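Side-chain contacts in type IV pilus assembly protein PilF (Thermus thermophilus HB8, PDB 5OIU), which probably hydrolyses ATP as a hexameric AAA+ motor that powers assembly of type IV pili: residues E30-N34 and D35-R39; I72-R76 and L77-G81; I252-L255 and D256-G259; E318-G321 and G322-Y325. All blocks are in the same frame, centred on the assembly; numbering follows the deposited sequence.

Contact 1: E30-N34 and D35-R39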
loop_
_atom_site.group_PDB
_atom_site.type_symbol
_atom_site.label_atom_id
_atom_site.label_comp_id
_atom_site.label_asym_id
_atom_site.label_seq_id
_atom_site.Cartn_x
_atom_site.Cartn_y
_atom_site.Cartn_z
ATOM N N GLU C 30 2.427 17.286 -42.570
ATOM C CA GLU C 30 2.601 18.422 -41.672
ATOM C C GLU C 30 1.616 19.536 -41.979
ATOM O O GLU C 30 1.730 20.180 -43.032
ATOM C CB GLU C 30 4.023 18.982 -41.762
ATOM C CG GLU C 30 5.145 17.965 -41.930
ATOM C CD GLU C 30 6.511 18.581 -41.630
ATOM O OE1 GLU C 30 7.389 17.873 -41.090
ATOM O OE2 GLU C 30 6.701 19.791 -41.926
ATOM N N PRO C 31 0.701 19.864 -41.072
ATOM C CA PRO C 31 -0.018 21.139 -41.196
ATOM C C PRO C 31 0.942 22.308 -40.987
ATOM O O PRO C 31 1.757 22.301 -40.067
ATOM C CB PRO C 31 -1.074 21.059 -40.086
ATOM C CG PRO C 31 -0.426 20.208 -39.052
ATOM C CD PRO C 31 0.431 19.201 -39.787
ATOM N N ARG C 32 0.865 23.292 -41.871
ATOM C CA ARG C 32 1.628 24.534 -41.773
ATOM C C ARG C 32 0.650 25.708 -41.636
ATOM O O ARG C 32 -0.549 25.524 -41.402
ATOM C CB ARG C 32 2.571 24.683 -42.976
ATOM C CG ARG C 32 3.870 23.872 -42.849
ATOM C CD ARG C 32 4.675 23.775 -44.159
ATOM N NE ARG C 32 5.698 22.724 -44.086
ATOM C CZ ARG C 32 6.532 22.401 -45.079
ATOM N NH1 ARG C 32 7.417 21.417 -44.915
ATOM N NH2 ARG C 32 6.475 23.053 -46.238
ATOM N N GLN C 33 1.161 26.930 -41.775
ATOM C CA GLN C 33 0.315 28.098 -41.533
ATOM C C GLN C 33 -0.782 28.222 -42.585
ATOM O O GLN C 33 -1.953 28.443 -42.248
ATOM C CB GLN C 33 1.166 29.361 -41.498
ATOM C CG GLN C 33 0.457 30.595 -41.003
ATOM C CD GLN C 33 1.416 31.758 -40.887
ATOM O OE1 GLN C 33 2.212 32.002 -41.798
ATOM N NE2 GLN C 33 1.376 32.462 -39.753
ATOM N N ASN C 34 -0.429 28.049 -43.863
ATOM C CA ASN C 34 -1.371 28.247 -44.956
ATOM C C ASN C 34 -1.631 27.013 -45.814
ATOM O O ASN C 34 -2.479 27.081 -46.711
ATOM C CB ASN C 34 -0.886 29.405 -45.826
ATOM C CG ASN C 34 -0.834 30.683 -45.042
ATOM O OD1 ASN C 34 0.233 31.274 -44.848
ATOM N ND2 ASN C 34 -1.991 31.087 -44.518
ATOM N N ASP C 35 -0.969 25.888 -45.541
ATOM C CA ASP C 35 -1.193 24.652 -46.276
ATOM C C ASP C 35 -0.799 23.462 -45.402
ATOM O O ASP C 35 -0.317 23.612 -44.276
ATOM C CB ASP C 35 -0.405 24.653 -47.590
ATOM C CG ASP C 35 1.089 24.794 -47.374
ATOM O OD1 ASP C 35 1.495 25.411 -46.359
ATOM O OD2 ASP C 35 1.860 24.286 -48.217
ATOM N N VAL C 36 -1.022 22.264 -45.929
ATOM C CA VAL C 36 -0.451 21.045 -45.375
ATOM C C VAL C 36 0.566 20.535 -46.387
ATOM O O VAL C 36 0.244 20.357 -47.569
ATOM C CB VAL C 36 -1.519 19.981 -45.081
ATOM C CG1 VAL C 36 -0.853 18.739 -44.606
ATOM C CG2 VAL C 36 -2.500 20.477 -44.047
ATOM N N GLN C 37 1.796 20.335 -45.935
ATOM C CA GLN C 37 2.847 19.795 -46.773
ATOM C C GLN C 37 3.024 18.317 -46.463
ATOM O O GLN C 37 2.957 17.898 -45.302
ATOM C CB GLN C 37 4.168 20.548 -46.571
ATOM C CG GLN C 37 5.409 19.775 -47.048
ATOM C CD GLN C 37 5.893 20.182 -48.443
ATOM O OE1 GLN C 37 6.488 21.249 -48.615
ATOM N NE2 GLN C 37 5.639 19.325 -49.441
ATOM N N VAL C 38 3.210 17.528 -47.517
ATOM C CA VAL C 38 3.517 16.108 -47.416
ATOM C C VAL C 38 4.963 15.927 -47.838
ATOM O O VAL C 38 5.364 16.392 -48.911
ATOM C CB VAL C 38 2.564 15.271 -48.288
ATOM C CG1 VAL C 38 2.936 13.787 -48.279
ATOM C CG2 VAL C 38 1.149 15.469 -47.819
ATOM N N ARG C 39 5.754 15.286 -46.987
ATOM C CA ARG C 39 7.149 15.010 -47.290
ATOM C C ARG C 39 7.400 13.513 -47.186
ATOM O O ARG C 39 6.742 12.810 -46.407
ATOM C CB ARG C 39 8.092 15.771 -46.344
ATOM C CG ARG C 39 7.942 17.307 -46.356
ATOM C CD ARG C 39 8.221 17.927 -44.957
ATOM N NE ARG C 39 9.638 18.241 -44.744
ATOM C CZ ARG C 39 10.160 18.628 -43.579
ATOM N NH1 ARG C 39 9.389 18.763 -42.508
ATOM N NH2 ARG C 39 11.464 18.888 -43.484
#
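Arg32 reaches back across the turn of a beta hairpin to lie alongside Gln37, showing how one side chain can serve several neighbours. Its CB starts 3.3 Å from Asp35 O, beside the backbone bond from Arg32 N to that oxygen. The chain then runs extended from CG to NE, CD and NE skirting Gln37 CB. At the end Gln37 CB sits over the centre of the guanidinium, 3.4 Å from Arg32 CZ. Arg32 NH2 gives a weak hydrogen bond to Gln37 OE1, while Arg32 NH1 lies 3.6 Å from Arg39 CD and makes a long, weak salt bridge to Glu30 OE2 at 3.5 Å. Glu30 OE1 forms a salt bridge at the edge of the Arg39 guanidinium, 2.6 Å from Arg39 NH1, the hydrogen bond bent and weak and the planes 84° apart; Glu30, Arg32 and Arg39 form a salt-bridge network. In the backbone, Glu30 and Gln37 make an antiparallel hydrogen-bonded pair. Arg39 NH2 bonds to Lys171 O of the second subunit; Glu30 OE1 also pairs with Lys106 and accepts a bond from Asn188 of the second subunit. With two arginines and a lysine around it, the buried carboxylate probably stays ionised and offsets the closeness of Arg32 to Arg39.

Contact 2: I72-R76 and L77-G81; sequences IAEKR and LPQDG
The carboxylate of Glu74 folds forward along its own loop to meet Leu77, a compact case of a side chain bonding to backbone amides just ahead of it. Glu74 OE2 takes a hydrogen bond from Arg76 N at 2.8 Å, on the lone pair that faces away from the other oxygen, and a weaker one from Leu77 N at 3.1 Å, bent to 127°. Leu77 CB lies 3.9 Å from Glu74 CD, and the two side chains slant across one another. The fold comes from a bend at chi2 (65°), which turns the carboxylate toward the following amides. Replacing Glu74 by an alanine would probably leave the amides of Arg76 and Leu77 without this shared acceptor and the loop less firmly set. Further out, Gln79 NE2 approaches the backbone Glu74 O to 2.9 Å, and Gln79 OE1 is held by the backbone N of Asn71. Lys75 NZ bonds to Ile72 O at 2.7 Å, bridging the start of the loop. Ala196 of the second subunit packs on Arg76 and Leu77. The whole is a surface connection in which side chains bonded to main chain shape the loop that leads from helix 57-67 into strand 79-87, an edge strand of the antiparallel sheet within this chain.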
loop_
_atom_site.group_PDB
_atom_site.type_symbol
_atom_site.label_atom_id
_atom_site.label_comp_id
_atom_site.label_asym_id
_atom_site.label_seq_id
_atom_site.Cartn_x
_atom_site.Cartn_y
_atom_site.Cartn_z
ATOM N N ILE C 72 -10.436 9.157 -33.429
ATOM C CA ILE C 72 -10.632 10.383 -34.202
ATOM C C ILE C 72 -10.959 11.560 -33.297
ATOM O O ILE C 72 -10.619 12.708 -33.608
ATOM C CB ILE C 72 -11.752 10.167 -35.241
ATOM C CG1 ILE C 72 -11.306 9.189 -36.326
ATOM C CG2 ILE C 72 -12.240 11.515 -35.832
ATOM C CD1 ILE C 72 -12.447 8.742 -37.153
ATOM N N ALA C 73 -11.635 11.304 -32.178
ATOM C CA ALA C 73 -12.131 12.390 -31.340
ATOM C C ALA C 73 -11.020 13.062 -30.542
ATOM O O ALA C 73 -11.111 14.264 -30.264
ATOM C CB ALA C 73 -13.217 11.866 -30.399
ATOM N N GLU C 74 -9.975 12.314 -30.178
ATOM C CA GLU C 74 -8.849 12.843 -29.413
ATOM C C GLU C 74 -7.866 13.540 -30.349
ATOM O O GLU C 74 -7.218 12.900 -31.186
ATOM C CB GLU C 74 -8.154 11.721 -28.645
ATOM C CG GLU C 74 -6.872 12.168 -27.967
ATOM C CD GLU C 74 -7.132 13.190 -26.872
ATOM O OE1 GLU C 74 -7.610 12.782 -25.796
ATOM O OE2 GLU C 74 -6.875 14.395 -27.086
ATOM N N LYS C 75 -7.740 14.853 -30.207
ATOM C CA LYS C 75 -6.798 15.608 -31.011
ATOM C C LYS C 75 -5.760 16.328 -30.167
ATOM O O LYS C 75 -4.847 16.942 -30.725
ATOM C CB LYS C 75 -7.542 16.611 -31.907
ATOM C CG LYS C 75 -8.492 15.958 -32.883
ATOM C CD LYS C 75 -9.125 16.978 -33.819
ATOM C CE LYS C 75 -9.720 16.318 -35.068
ATOM N NZ LYS C 75 -10.640 15.174 -34.739
ATOM N N ARG C 76 -5.854 16.257 -28.848
ATOM C CA ARG C 76 -4.956 17.009 -27.991
ATOM C C ARG C 76 -3.805 16.174 -27.450
ATOM O O ARG C 76 -2.833 16.746 -26.945
ATOM C CB ARG C 76 -5.746 17.637 -26.842
ATOM C CG ARG C 76 -6.794 18.640 -27.321
ATOM C CD ARG C 76 -7.577 19.225 -26.147
ATOM N NE ARG C 76 -8.116 18.156 -25.314
ATOM C CZ ARG C 76 -8.330 18.246 -24.006
ATOM N NH1 ARG C 76 -8.057 19.374 -23.352
ATOM N NH2 ARG C 76 -8.813 17.193 -23.352
ATOM N N LEU C 77 -3.864 14.850 -27.581
ATOM C CA LEU C 77 -2.786 13.979 -27.148
ATOM C C LEU C 77 -2.216 13.203 -28.334
ATOM O O LEU C 77 -2.912 12.997 -29.336
ATOM C CB LEU C 77 -3.282 12.992 -26.084
ATOM C CG LEU C 77 -3.603 13.549 -24.696
ATOM C CD1 LEU C 77 -4.190 12.436 -23.817
ATOM C CD2 LEU C 77 -2.373 14.192 -24.047
ATOM N N PRO C 78 -0.959 12.760 -28.259
ATOM C CA PRO C 78 -0.399 11.947 -29.348
ATOM C C PRO C 78 -0.730 10.475 -29.183
ATOM O O PRO C 78 -0.733 9.939 -28.077
ATOM C CB PRO C 78 1.112 12.188 -29.216
ATOM C CG PRO C 78 1.316 12.434 -27.763
ATOM C CD PRO C 78 0.051 13.096 -27.240
ATOM N N GLN C 79 -0.997 9.803 -30.304
ATOM C CA GLN C 79 -1.354 8.388 -30.300
ATOM C C GLN C 79 -0.462 7.620 -31.272
ATOM O O GLN C 79 0.241 8.211 -32.094
ATOM C CB GLN C 79 -2.840 8.209 -30.646
ATOM C CG GLN C 79 -3.700 9.373 -30.154
ATOM C CD GLN C 79 -5.076 9.435 -30.801
ATOM O OE1 GLN C 79 -5.772 8.429 -30.909
ATOM N NE2 GLN C 79 -5.472 10.633 -31.232
ATOM N N ASP C 80 -0.492 6.287 -31.171
ATOM C CA ASP C 80 0.291 5.388 -32.016
ATOM C C ASP C 80 -0.513 4.168 -32.398
ATOM O O ASP C 80 -1.380 3.706 -31.654
ATOM C CB ASP C 80 1.536 4.839 -31.344
ATOM C CG ASP C 80 2.212 5.848 -30.539
ATOM O OD1 ASP C 80 2.627 6.829 -31.181
ATOM O OD2 ASP C 80 2.353 5.669 -29.306
ATOM N N GLY C 81 -0.136 3.599 -33.527
ATOM C CA GLY C 81 -0.758 2.386 -33.996
ATOM C C GLY C 81 -0.022 1.886 -35.214
ATOM O O GLY C 81 0.659 2.645 -35.917
#

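Contact 3: I252-L255 and D256-G259; sequences ITRL and DEMG
The guanidinium of Arg254 has Met258 over one face and the carboxylate of Glu257 at its edge, a good illustration of how residues three and four places along a helix share one arginine. Met258 SD stands 4.0 Å above the guanidinium plane, offset toward the rim, and Met258 CE comes within 3.8 Å of Arg254 NH2. At the edge, Glu257 OE2 makes a long salt bridge with Arg254 NE, 3.7 Å away, the two planes turned 62° apart; the same oxygen lies 3.4 Å from Arg254 CD. Arg254 reaches this place because its chain bends at chi2 (64°), folding toward the end of the helix. On the other branch of the carboxylate, Glu257 OE1 touches Thr253 CG2 at 3.6 Å. An alanine at Arg254 is likely to leave the Glu257 carboxylate without this opposite charge and the thioether of Met258 without the flat group it packs on. In the backbone the helix closes: Glu257 N bonds to Thr253 O at 3.0 Å and Met258 N to Arg254 O at 3.2 Å, and Gly259, with its positive phi, completes a Schellman motif. Leu255 packs on Ile265 of helix 262-268. The charge pair is long, so it probably adds only modestly; the backbone bonds and the Schellman motif define the helix end, while Met258 shields one face of the guanidinium.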
loop_
_atom_site.group_PDB
_atom_site.type_symbol
_atom_site.label_atom_id
_atom_site.label_comp_id
_atom_site.label_asym_id
_atom_site.label_seq_id
_atom_site.Cartn_x
_atom_site.Cartn_y
_atom_site.Cartn_z
ATOM N N ILE C 252 6.016 -8.981 -13.452
ATOM C CA ILE C 252 5.407 -9.540 -12.249
ATOM C C ILE C 252 4.526 -8.497 -11.579
ATOM O O ILE C 252 3.372 -8.760 -11.227
ATOM C CB ILE C 252 6.496 -10.046 -11.281
ATOM C CG1 ILE C 252 7.313 -11.167 -11.906
ATOM C CG2 ILE C 252 5.886 -10.490 -9.960
ATOM C CD1 ILE C 252 8.575 -11.443 -11.178
ATOM N N THR C 253 5.072 -7.296 -11.382
ATOM C CA THR C 253 4.307 -6.218 -10.775
ATOM C C THR C 253 3.068 -5.898 -11.590
ATOM O O THR C 253 1.993 -5.658 -11.031
ATOM C CB THR C 253 5.187 -4.982 -10.629
ATOM O OG1 THR C 253 6.281 -5.304 -9.768
ATOM C CG2 THR C 253 4.393 -3.833 -10.030
ATOM N N ARG C 254 3.188 -5.926 -12.914
ATOM C CA ARG C 254 2.062 -5.553 -13.761
ATOM C C ARG C 254 0.926 -6.586 -13.693
ATOM O O ARG C 254 -0.256 -6.225 -13.788
ATOM C CB ARG C 254 2.552 -5.359 -15.186
ATOM C CG ARG C 254 1.482 -4.873 -16.088
ATOM C CD ARG C 254 1.020 -3.491 -15.659
ATOM N NE ARG C 254 -0.281 -3.135 -16.216
ATOM C CZ ARG C 254 -0.565 -3.101 -17.523
ATOM N NH1 ARG C 254 0.356 -3.410 -18.452
ATOM N NH2 ARG C 254 -1.792 -2.755 -17.908
ATOM N N LEU C 255 1.256 -7.877 -13.555
ATOM C CA LEU C 255 0.209 -8.883 -13.345
ATOM C C LEU C 255 -0.496 -8.653 -12.018
ATOM O O LEU C 255 -1.727 -8.772 -11.922
ATOM C CB LEU C 255 0.792 -10.304 -13.380
ATOM C CG LEU C 255 1.119 -10.948 -14.730
ATOM C CD1 LEU C 255 1.885 -12.246 -14.547
ATOM C CD2 LEU C 255 -0.159 -11.188 -15.499
ATOM N N ASP C 256 0.282 -8.326 -10.979
ATOM C CA ASP C 256 -0.283 -8.015 -9.673
ATOM C C ASP C 256 -1.294 -6.878 -9.765
ATOM O O ASP C 256 -2.373 -6.956 -9.164
ATOM C CB ASP C 256 0.857 -7.674 -8.708
ATOM C CG ASP C 256 0.408 -7.535 -7.257
ATOM O OD1 ASP C 256 -0.796 -7.667 -6.946
ATOM O OD2 ASP C 256 1.301 -7.311 -6.414
ATOM N N GLU C 257 -0.982 -5.828 -10.537
ATOM C CA GLU C 257 -1.905 -4.702 -10.634
ATOM C C GLU C 257 -3.156 -5.044 -11.421
ATOM O O GLU C 257 -4.214 -4.449 -11.187
ATOM C CB GLU C 257 -1.238 -3.490 -11.274
ATOM C CG GLU C 257 0.174 -3.263 -10.854
ATOM C CD GLU C 257 0.836 -2.174 -11.675
ATOM O OE1 GLU C 257 1.856 -1.620 -11.206
ATOM O OE2 GLU C 257 0.325 -1.866 -12.780
ATOM N N MET C 258 -3.071 -5.991 -12.317
ATOM C CA MET C 258 -4.231 -6.331 -13.069
ATOM C C MET C 258 -5.196 -7.216 -12.302
ATOM O O MET C 258 -6.257 -7.513 -12.778
ATOM C CB MET C 258 -3.858 -6.907 -14.411
ATOM C CG MET C 258 -3.093 -5.945 -15.275
ATOM S SD MET C 258 -2.298 -6.688 -16.686
ATOM C CE MET C 258 -3.396 -6.196 -17.963
ATOM N N GLY C 259 -4.820 -7.610 -11.102
ATOM C CA GLY C 259 -5.673 -8.394 -10.244
ATOM C C GLY C 259 -5.333 -9.857 -10.167
ATOM O O GLY C 259 -6.155 -10.642 -9.686
#

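Contact 4: E318-G321 and G322-Y325; sequences ERCG and GTGY. With ZN (zinc ion), chain S.
A type II' beta turn from Cys320 to Thr323 carries one ligand of the protein's zinc site, and it shows how a metal-binding cysteine can be steadied by backbone and hydroxyl bonds to its own carbonyl. Cys320 SG binds the zinc ion at 2.3 Å; Cys282 and Cys285 also bind it, and Cys317 belongs to the site as well. The sulfur lies between the backbone N and the carbonyl carbon of its own residue (chi1 62°), a position that brings Cys320 SG to 3.4 Å from Gly324 N. Cys320 CB rests 3.3 Å from Tyr325 O. At its backbone, Cys320 O receives two hydrogen bonds from Thr323. The backbone Thr323 N comes from above the carbonyl plane at 3.0 Å, closing the turn, whereas the hydroxyl Thr323 OG1 approaches in that plane at 2.7 Å. The same hydroxyl accepts a nearly straight bond (161°) from Tyr325 N at 2.8 Å, which makes an ST turn and joins the two ends of the bend through one oxygen. Thr323 is thus a second-shell residue, fixing the peptide that follows the zinc ligand. Glycines suit the tight path: Gly321 has positive phi, and a side chain there would collide with Gly322 N. Gly324, also of positive phi, is bonded through its backbone to Cys282. The loop follows strand 311-314 and leads through strand 325-326 toward strand 328-336, with Tyr325 OH bonded to Thr380, just ahead of helix 381-387.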
loop_
_atom_site.group_PDB
_atom_site.type_symbol
_atom_site.label_atom_id
_atom_site.label_comp_id
_atom_site.label_asym_id
_atom_site.label_seq_id
_atom_site.Cartn_x
_atom_site.Cartn_y
_atom_site.Cartn_z
ATOM N N GLU C 318 28.334 3.329 -49.117
ATOM C CA GLU C 318 27.272 3.178 -50.110
ATOM C C GLU C 318 26.273 2.081 -49.737
ATOM O O GLU C 318 25.083 2.215 -50.034
ATOM C CB GLU C 318 27.890 2.888 -51.485
ATOM C CG GLU C 318 29.185 3.665 -51.779
ATOM C CD GLU C 318 30.447 2.867 -51.443
ATOM O OE1 GLU C 318 30.627 1.758 -51.997
ATOM O OE2 GLU C 318 31.249 3.346 -50.604
ATOM N N ARG C 319 26.732 1.010 -49.075
ATOM C CA ARG C 319 25.911 -0.162 -48.764
ATOM C C ARG C 319 24.972 0.027 -47.566
ATOM O O ARG C 319 24.198 -0.885 -47.262
ATOM C CB ARG C 319 26.812 -1.390 -48.515
ATOM C CG ARG C 319 27.412 -2.054 -49.779
ATOM C CD ARG C 319 26.395 -2.928 -50.558
ATOM N NE ARG C 319 25.373 -2.143 -51.272
ATOM C CZ ARG C 319 24.061 -2.415 -51.294
ATOM N NH1 ARG C 319 23.231 -1.633 -51.976
ATOM N NH2 ARG C 319 23.566 -3.460 -50.631
ATOM N N CYS C 320 24.991 1.176 -46.886
ATOM C CA CYS C 320 24.197 1.346 -45.674
ATOM C C CYS C 320 23.591 2.743 -45.589
ATOM O O CYS C 320 23.381 3.263 -44.486
ATOM C CB CYS C 320 25.047 1.080 -44.422
ATOM S SG CYS C 320 26.450 2.224 -44.222
ATOM N N GLY C 321 23.297 3.363 -46.733
ATOM C CA GLY C 321 22.937 4.776 -46.720
ATOM C C GLY C 321 24.147 5.591 -46.298
ATOM O O GLY C 321 25.276 5.317 -46.705
ATOM N N GLY C 322 23.927 6.593 -45.460
ATOM C CA GLY C 322 25.035 7.172 -44.732
ATOM C C GLY C 322 25.164 6.615 -43.340
ATOM O O GLY C 322 26.144 6.917 -42.649
ATOM N N THR C 323 24.241 5.726 -42.958
ATOM C CA THR C 323 23.863 5.512 -41.566
ATOM C C THR C 323 24.948 4.827 -40.739
ATOM O O THR C 323 25.058 5.089 -39.534
ATOM C CB THR C 323 22.587 4.673 -41.529
ATOM O OG1 THR C 323 22.920 3.312 -41.821
ATOM C CG2 THR C 323 21.583 5.157 -42.578
ATOM N N GLY C 324 25.741 3.940 -41.346
ATOM C CA GLY C 324 26.610 3.053 -40.596
ATOM C C GLY C 324 25.915 1.818 -40.063
ATOM O O GLY C 324 26.547 1.006 -39.370
ATOM N N TYR C 325 24.641 1.647 -40.377
ATOM C CA TYR C 325 23.855 0.543 -39.876
ATOM C C TYR C 325 23.133 -0.133 -41.030
ATOM O O TYR C 325 22.818 0.494 -42.043
ATOM C CB TYR C 325 22.817 1.017 -38.848
ATOM C CG TYR C 325 23.352 1.718 -37.612
ATOM C CD1 TYR C 325 23.932 1.002 -36.573
ATOM C CD2 TYR C 325 23.211 3.093 -37.459
ATOM C CE1 TYR C 325 24.387 1.643 -35.430
ATOM C CE2 TYR C 325 23.665 3.738 -36.332
ATOM C CZ TYR C 325 24.255 3.016 -35.315
ATOM O OH TYR C 325 24.701 3.679 -34.187
HETATM ZN ZN ZN S . 28.391 0.981 -44.398
#

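From the N terminus, contact 1 comes first, closing the hairpin between strands 26-31 and 36-42. Contact 2 follows, shaping the approach to strand 79-87 of the same antiparallel sheet; its centre lies about 19 Å from that of contact 1, and both touch the second subunit. Contact 3 then ends helix 248-257, which packs on helices 262-268 and 351-360, and contact 4 closes the zinc-bearing loop between strands 311-314 and 325-326. All four are local and run in series, so none encloses or crosses another. Contacts 3 and 4 stand on opposite sides of the chain's centre, about 43 Å apart between centres, and no pair touches.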